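Local coordinates for protein glutathione S-Transferase (Caenorhabditis elegans, PDB 1YQ1) that probably catalyses the conjugation of glutathione to electrophilic substrates, as a sigma-class glutathione S-transferase, at residues K5-F10 and E30-N35. Sequence-based numbering, arbitrary orientation.
Sequences KLTYFF and EEVRMN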
loop_
_atom_site.group_PDB
_atom_site.type_symbol
_atom_site.label_atom_id
_atom_site.label_comp_id
_atom_site.label_asym_id
_atom_site.label_seq_id
_atom_site.Cartn_x
_atom_site.Cartn_y
_atom_site.Cartn_z
ATOM N N LYS A 5 10.425 -2.023 -19.802
ATOM C CA LYS A 5 9.268 -1.245 -20.226
ATOM C C LYS A 5 8.357 -0.887 -19.061
ATOM O O LYS A 5 8.241 -1.635 -18.088
ATOM C CB LYS A 5 8.414 -2.015 -21.233
ATOM C CG LYS A 5 9.121 -2.542 -22.459
ATOM C CD LYS A 5 8.213 -2.423 -23.694
ATOM C CE LYS A 5 6.734 -2.767 -23.418
ATOM N NZ LYS A 5 6.475 -4.214 -23.116
ATOM N N LEU A 6 7.711 0.268 -19.175
ATOM C CA LEU A 6 6.740 0.715 -18.187
ATOM C C LEU A 6 5.509 1.077 -19.003
ATOM O O LEU A 6 5.584 1.902 -19.914
ATOM C CB LEU A 6 7.213 1.953 -17.411
ATOM C CG LEU A 6 6.129 2.546 -16.480
ATOM C CD1 LEU A 6 5.775 1.555 -15.381
ATOM C CD2 LEU A 6 6.605 3.845 -15.852
ATOM N N THR A 7 4.385 0.440 -18.700
ATOM C CA THR A 7 3.151 0.725 -19.411
ATOM C C THR A 7 2.312 1.569 -18.469
ATOM O O THR A 7 2.122 1.197 -17.310
ATOM C CB THR A 7 2.404 -0.571 -19.758
ATOM O OG1 THR A 7 3.311 -1.500 -20.365
ATOM C CG2 THR A 7 1.288 -0.290 -20.734
ATOM N N TYR A 8 1.830 2.712 -18.957
ATOM C CA TYR A 8 1.021 3.617 -18.140
ATOM C C TYR A 8 0.493 4.785 -18.979
ATOM O O TYR A 8 0.896 4.956 -20.114
ATOM C CB TYR A 8 1.852 4.147 -16.968
ATOM C CG TYR A 8 1.034 4.870 -15.931
ATOM C CD1 TYR A 8 0.161 4.176 -15.091
ATOM C CD2 TYR A 8 1.094 6.256 -15.821
ATOM C CE1 TYR A 8 -0.637 4.852 -14.167
ATOM C CE2 TYR A 8 0.301 6.941 -14.906
ATOM C CZ TYR A 8 -0.562 6.236 -14.089
ATOM O OH TYR A 8 -1.369 6.932 -13.231
ATOM N N PHE A 9 -0.384 5.601 -18.412
ATOM C CA PHE A 9 -0.985 6.705 -19.151
ATOM C C PHE A 9 -0.148 7.948 -19.388
ATOM O O PHE A 9 0.875 8.158 -18.754
ATOM C CB PHE A 9 -2.285 7.108 -18.481
ATOM C CG PHE A 9 -3.165 5.949 -18.150
ATOM C CD1 PHE A 9 -3.530 5.038 -19.134
ATOM C CD2 PHE A 9 -3.608 5.747 -16.847
ATOM C CE1 PHE A 9 -4.319 3.938 -18.832
ATOM C CE2 PHE A 9 -4.399 4.648 -16.530
ATOM C CZ PHE A 9 -4.754 3.742 -17.530
ATOM N N PHE A 10 -0.618 8.782 -20.311
ATOM C CA PHE A 10 0.065 10.015 -20.690
ATOM C C PHE A 10 0.389 10.912 -19.502
ATOM O O PHE A 10 1.396 11.619 -19.518
ATOM C CB PHE A 10 -0.781 10.820 -21.702
ATOM C CG PHE A 10 -0.922 10.162 -23.075
ATOM C CD1 PHE A 10 0.060 10.329 -24.054
ATOM C CD2 PHE A 10 -2.038 9.381 -23.388
ATOM C CE1 PHE A 10 -0.070 9.730 -25.307
ATOM C CE2 PHE A 10 -2.168 8.782 -24.644
ATOM C CZ PHE A 10 -1.186 8.957 -25.597
ATOM N N GLU A 30 12.074 2.016 -21.493
ATOM C CA GLU A 30 11.170 2.585 -22.489
ATOM C C GLU A 30 9.716 2.661 -22.009
ATOM O O GLU A 30 9.209 1.734 -21.383
ATOM C CB GLU A 30 11.247 1.783 -23.779
ATOM C CG GLU A 30 10.485 0.493 -23.775
ATOM C CD GLU A 30 10.499 -0.174 -25.148
ATOM O OE1 GLU A 30 11.521 -0.824 -25.486
ATOM O OE2 GLU A 30 9.494 -0.033 -25.894
ATOM N N GLU A 31 9.051 3.774 -22.316
ATOM C CA GLU A 31 7.660 3.998 -21.902
ATOM C C GLU A 31 6.582 3.696 -22.926
ATOM O O GLU A 31 6.670 4.088 -24.084
ATOM C CB GLU A 31 7.456 5.444 -21.452
ATOM C CG GLU A 31 8.143 5.820 -20.172
ATOM C CD GLU A 31 7.628 7.135 -19.641
ATOM O OE1 GLU A 31 6.423 7.199 -19.315
ATOM O OE2 GLU A 31 8.417 8.103 -19.555
ATOM N N VAL A 32 5.534 3.029 -22.467
ATOM C CA VAL A 32 4.411 2.691 -23.323
ATOM C C VAL A 32 3.179 3.458 -22.850
ATOM O O VAL A 32 2.270 2.874 -22.274
ATOM C CB VAL A 32 4.105 1.183 -23.273
ATOM C CG1 VAL A 32 3.005 0.854 -24.236
ATOM C CG2 VAL A 32 5.350 0.382 -23.607
ATOM N N ARG A 33 3.160 4.769 -23.075
ATOM C CA ARG A 33 2.016 5.577 -22.674
ATOM C C ARG A 33 0.751 4.965 -23.243
ATOM O O ARG A 33 0.693 4.631 -24.423
ATOM C CB ARG A 33 2.133 7.012 -23.193
ATOM C CG ARG A 33 2.587 8.019 -22.168
ATOM C CD ARG A 33 4.016 7.739 -21.753
ATOM N NE ARG A 33 4.957 7.888 -22.864
ATOM C CZ ARG A 33 5.195 9.031 -23.503
ATOM N NH1 ARG A 33 4.561 10.144 -23.147
ATOM N NH2 ARG A 33 6.067 9.064 -24.503
HETATM N N MSE A 34 -0.257 4.823 -22.392
HETATM C CA MSE A 34 -1.538 4.268 -22.793
HETATM C C MSE A 34 -2.600 5.343 -22.794
HETATM O O MSE A 34 -2.571 6.270 -21.989
HETATM C CB MSE A 34 -1.956 3.143 -21.850
HETATM C CG MSE A 34 -1.329 1.813 -22.192
HETATM SE SE MSE A 34 -1.752 1.322 -24.013
HETATM C CE MSE A 34 -0.053 1.712 -24.844
ATOM N N ASN A 35 -3.550 5.213 -23.702
ATOM C CA ASN A 35 -4.609 6.192 -23.798
ATOM C C ASN A 35 -5.714 5.885 -22.795
ATOM O O ASN A 35 -6.425 4.887 -22.910
ATOM C CB ASN A 35 -5.166 6.206 -25.218
ATOM C CG ASN A 35 -5.752 7.541 -25.592
ATOM O OD1 ASN A 35 -6.249 7.718 -26.700
ATOM N ND2 ASN A 35 -5.693 8.499 -24.669
HETATM O O HOH W 1 4.686 4.930 -19.254
#
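K5 and E30 lie side by side near the start of two parallel strands, their side chains running the same way on one face of the sheet. The contact is made by the chain carbons, K5 CG coming 3.6 Å from E30 CG, while the opposite charges stay apart, with K5 NZ 5.9 Å from E30 OE2. Bends along the lysine chain bring CE across V32 instead, 3.4 Å from CG2. With an alanine here, the V32 methyl and the flank of the E30 chain would probably lose the carbons that lie against them, and the lysine's charge would be gone from the neighbourhood of the carboxylate. T7 continues the row, pointing the same way as V32; a parallel ladder puts the side chains of paired residues on the same face, as K5 with E30 and T7 with V32 illustrate. T7 CG2, anti to the backbone N (OG1 at chi1 -49°), reaches M34 CG at 3.7 Å. At the far end the rings take over. F9 crosses the selenomethionine M34 at about a right angle and turns its edge to the backbone, CD1 lying 3.3 Å from M34 O. F10, just beyond the strand, receives R33 CB over one face, 4.2 Å from the ring centroid, in a CH-pi contact, and stands nearly perpendicular to the N35 amide. Between the strands, the backbone bonds alternate: L6 N donates to E30 O, and L6 O accepts from V32 N at 2.8 Å, followed by a weak bond from Y8 N to V32 O. On the opposite face from K5 and T7, a water bridges L6 O and E31 OE1, the latter also salt-bridged to R19. Helix 16-25 packs on this face against L6, Y8 and R33, completing the beta-alpha-beta crossover of the thioredoxin-like N-terminal domain; strand 54-57 flanks strand 4-9 on its other side, antiparallel.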